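Local coordinates for protein CurF (Lyngbya majuscula, PDB 2Q35) that probably catalyses a decarboxylation step in polyketide chain beta-branching, as the crotonase-family ECH2 domain of CurF, at residues A[25-30]-A[80-85]. The protein carries 1 engineered substitution. Sequence-based numbering, arbitrary orientation.
Sequences NGFSPS and LDLSGL
Phe27 meets Leu80 and Leu82 across this contact, an example of how a single aromatic side chain can join the lead-ins of two helices with no hydrogen bond between them. Along 25-30, Asn25 is tied down by its side-chain amide: OD1 accepts from Asp20 N, and ND2 donates to Met18 O and Phe60 O. Gly26 follows, its O accepting from Ser28 N at 2.8 Å in the inverse gamma turn centred on Phe27. CB of Phe27 points toward 80-85, and with CG anti to the carbonyl carbon (chi1 -72°) the ring continues across to Leu82; the two side chains meet at a slant. Leu82 CD2 sits over one face, 4.0 Å from the Phe27 ring centroid and 20° off the normal, a CH-pi contact shifted toward the rim; the nearest carbon there is Phe27 CE1, 3.8 Å from Leu82 CD2. Leu80 CD1 lies near the ring plane, at the edge, and its nearest approach is to Phe27 CB, 3.9 Å away. Ser28 then turns its side chain away and caps helix 29-44 through Ile31 N, while Leu82, itself the N-cap residue of helix 83-87, also packs on Val32 and Leu35 of helix 29-44. Just before it, Asp81 OD1 accepts from both Ser83 N (3.0 Å, an Asx turn) and Ser83 OG (2.6 Å), two bonds that span Leu82. An alanine in place of Phe27 would probably leave the Leu82 methyl without its aromatic face and open a gap beside Leu80. In this crotonase-family domain the pairing thus depends on apolar surfaces fitting and on the weak pull between a methyl group and a ring face, and is probably less demanding of exact angles than a hydrogen bond.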
ATOM      1  N   ASN A  25     -25.991   7.087  17.130  1.00 18.93           N
ATOM      2  CA  ASN A  25     -25.195   5.883  16.962  1.00 18.15           C
ATOM      3  C   ASN A  25     -23.830   5.932  17.650  1.00 17.83           C
ATOM      4  O   ASN A  25     -22.815   5.483  17.100  1.00 15.83           O
ATOM      5  CB  ASN A  25     -25.059   5.502  15.482  1.00 18.37           C
ATOM      6  CG  ASN A  25     -26.349   4.945  14.899  1.00 20.58           C
ATOM      7  OD1 ASN A  25     -27.349   4.778  15.600  1.00 23.72           O
ATOM      8  ND2 ASN A  25     -26.326   4.641  13.602  1.00 16.32           N
ATOM      9  N   GLY A  26     -23.821   6.497  18.854  1.00 17.18           N
ATOM     10  CA  GLY A  26     -22.654   6.436  19.716  1.00 16.54           C
ATOM     11  C   GLY A  26     -22.504   5.033  20.266  1.00 16.49           C
ATOM     12  O   GLY A  26     -23.366   4.169  20.052  1.00 17.08           O
ATOM     13  N   PHE A  27     -21.405   4.818  20.976  1.00 15.50           N
ATOM     14  CA  PHE A  27     -21.128   3.565  21.666  1.00 16.90           C
ATOM     15  C   PHE A  27     -21.926   3.514  22.974  1.00 17.71           C
ATOM     16  O   PHE A  27     -21.359   3.323  24.068  1.00 18.02           O
ATOM     17  CB  PHE A  27     -19.620   3.417  21.911  1.00 16.85           C
ATOM     18  CG  PHE A  27     -18.817   3.137  20.665  1.00 17.44           C
ATOM     19  CD1 PHE A  27     -19.447   2.842  19.456  1.00 15.59           C
ATOM     20  CD2 PHE A  27     -17.430   3.131  20.709  1.00 18.32           C
ATOM     21  CE1 PHE A  27     -18.709   2.554  18.303  1.00 18.69           C
ATOM     22  CE2 PHE A  27     -16.689   2.851  19.559  1.00 19.64           C
ATOM     23  CZ  PHE A  27     -17.342   2.558  18.356  1.00 16.65           C
ATOM     24  N   SER A  28     -23.243   3.709  22.854  1.00 17.42           N
ATOM     25  CA  SER A  28     -24.171   3.703  24.001  1.00 18.48           C
ATOM     26  C   SER A  28     -24.333   2.266  24.487  1.00 18.28           C
ATOM     27  O   SER A  28     -24.106   1.334  23.715  1.00 18.27           O
ATOM     28  CB  SER A  28     -25.538   4.248  23.576  1.00 18.59           C
ATOM     29  OG  SER A  28     -26.095   3.422  22.562  1.00 20.25           O
ATOM     30  N   PRO A  29     -24.719   2.067  25.761  1.00 17.63           N
ATOM     31  CA  PRO A  29     -24.971   0.680  26.193  1.00 17.95           C
ATOM     32  C   PRO A  29     -25.946  -0.085  25.297  1.00 18.25           C
ATOM     33  O   PRO A  29     -25.736  -1.272  25.038  1.00 17.57           O
ATOM     34  CB  PRO A  29     -25.553   0.858  27.599  1.00 18.51           C
ATOM     35  CG  PRO A  29     -24.935   2.132  28.082  1.00 19.48           C
ATOM     36  CD  PRO A  29     -24.901   3.029  26.875  1.00 17.84           C
ATOM     37  N   SER A  30     -26.987   0.576  24.797  1.00 17.07           N
ATOM     38  CA  SER A  30     -27.942  -0.121  23.939  1.00 17.86           C
ATOM     39  C   SER A  30     -27.369  -0.473  22.563  1.00 16.05           C
ATOM     40  O   SER A  30     -27.721  -1.508  21.986  1.00 15.57           O
ATOM     41  CB  SER A  30     -29.247   0.662  23.808  1.00 18.91           C
ATOM     42  OG  SER A  30     -29.053   1.893  23.137  1.00 22.69           O
ATOM     43  N   LEU A  80     -13.768   1.752  25.827  1.00 25.80           N
ATOM     44  CA  LEU A  80     -14.651   0.823  25.119  1.00 25.75           C
ATOM     45  C   LEU A  80     -13.882   0.160  23.975  1.00 24.20           C
ATOM     46  O   LEU A  80     -13.147   0.833  23.247  1.00 24.80           O
ATOM     47  CB  LEU A  80     -15.845   1.591  24.518  1.00 26.83           C
ATOM     48  CG  LEU A  80     -16.843   2.288  25.457  1.00 31.31           C
ATOM     49  CD1 LEU A  80     -17.182   3.697  24.942  1.00 35.18           C
ATOM     50  CD2 LEU A  80     -18.102   1.460  25.641  1.00 30.60           C
ATOM     51  N   ASP A  81     -14.076  -1.139  23.785  1.00 22.92           N
ATOM     52  CA  ASP A  81     -13.416  -1.844  22.689  1.00 22.13           C
ATOM     53  C   ASP A  81     -14.396  -2.804  22.027  1.00 21.07           C
ATOM     54  O   ASP A  81     -14.621  -3.899  22.536  1.00 20.59           O
ATOM     55  CB  ASP A  81     -12.201  -2.616  23.226  1.00 22.23           C
ATOM     56  CG  ASP A  81     -11.429  -3.367  22.135  1.00 25.37           C
ATOM     57  OD1 ASP A  81     -11.777  -3.293  20.935  1.00 19.93           O
ATOM     58  OD2 ASP A  81     -10.450  -4.052  22.502  1.00 29.89           O
ATOM     59  N   LEU A  82     -14.963  -2.391  20.896  1.00 19.47           N
ATOM     60  CA  LEU A  82     -15.925  -3.211  20.140  1.00 20.33           C
ATOM     61  C   LEU A  82     -15.282  -4.064  19.054  1.00 19.62           C
ATOM     62  O   LEU A  82     -15.983  -4.706  18.252  1.00 18.90           O
ATOM     63  CB  LEU A  82     -17.002  -2.307  19.503  1.00 20.07           C
ATOM     64  CG  LEU A  82     -18.133  -1.805  20.403  1.00 23.81           C
ATOM     65  CD1 LEU A  82     -17.650  -0.966  21.584  1.00 28.55           C
ATOM     66  CD2 LEU A  82     -19.149  -1.007  19.536  1.00 21.81           C
ATOM     67  N   SER A  83     -13.949  -4.085  19.016  1.00 18.57           N
ATOM     68  CA  SER A  83     -13.263  -4.804  17.965  1.00 18.44           C
ATOM     69  C   SER A  83     -13.578  -6.294  17.993  1.00 20.00           C
ATOM     70  O   SER A  83     -13.853  -6.876  16.941  1.00 21.15           O
ATOM     71  CB  SER A  83     -11.755  -4.563  17.995  1.00 19.60           C
ATOM     72  OG  SER A  83     -11.167  -5.118  19.159  1.00 18.42           O
ATOM     73  N   GLY A  84     -13.559  -6.902  19.178  1.00 19.77           N
ATOM     74  CA  GLY A  84     -13.798  -8.352  19.266  1.00 19.96           C
ATOM     75  C   GLY A  84     -15.146  -8.742  18.719  1.00 21.63           C
ATOM     76  O   GLY A  84     -15.281  -9.796  18.087  1.00 22.39           O
ATOM     77  N   LEU A  85     -16.140  -7.881  18.931  1.00 23.11           N
ATOM     78  CA  LEU A  85     -17.486  -8.076  18.412  1.00 23.95           C
ATOM     79  C   LEU A  85     -17.487  -8.255  16.893  1.00 23.80           C
ATOM     80  O   LEU A  85     -18.127  -9.163  16.352  1.00 24.25           O
ATOM     81  CB  LEU A  85     -18.328  -6.847  18.751  1.00 25.32           C
ATOM     82  CG  LEU A  85     -19.847  -6.906  18.813  1.00 29.03           C
ATOM     83  CD1 LEU A  85     -20.323  -8.306  19.166  1.00 34.42           C
ATOM     84  CD2 LEU A  85     -20.277  -5.894  19.881  1.00 31.86           C
TER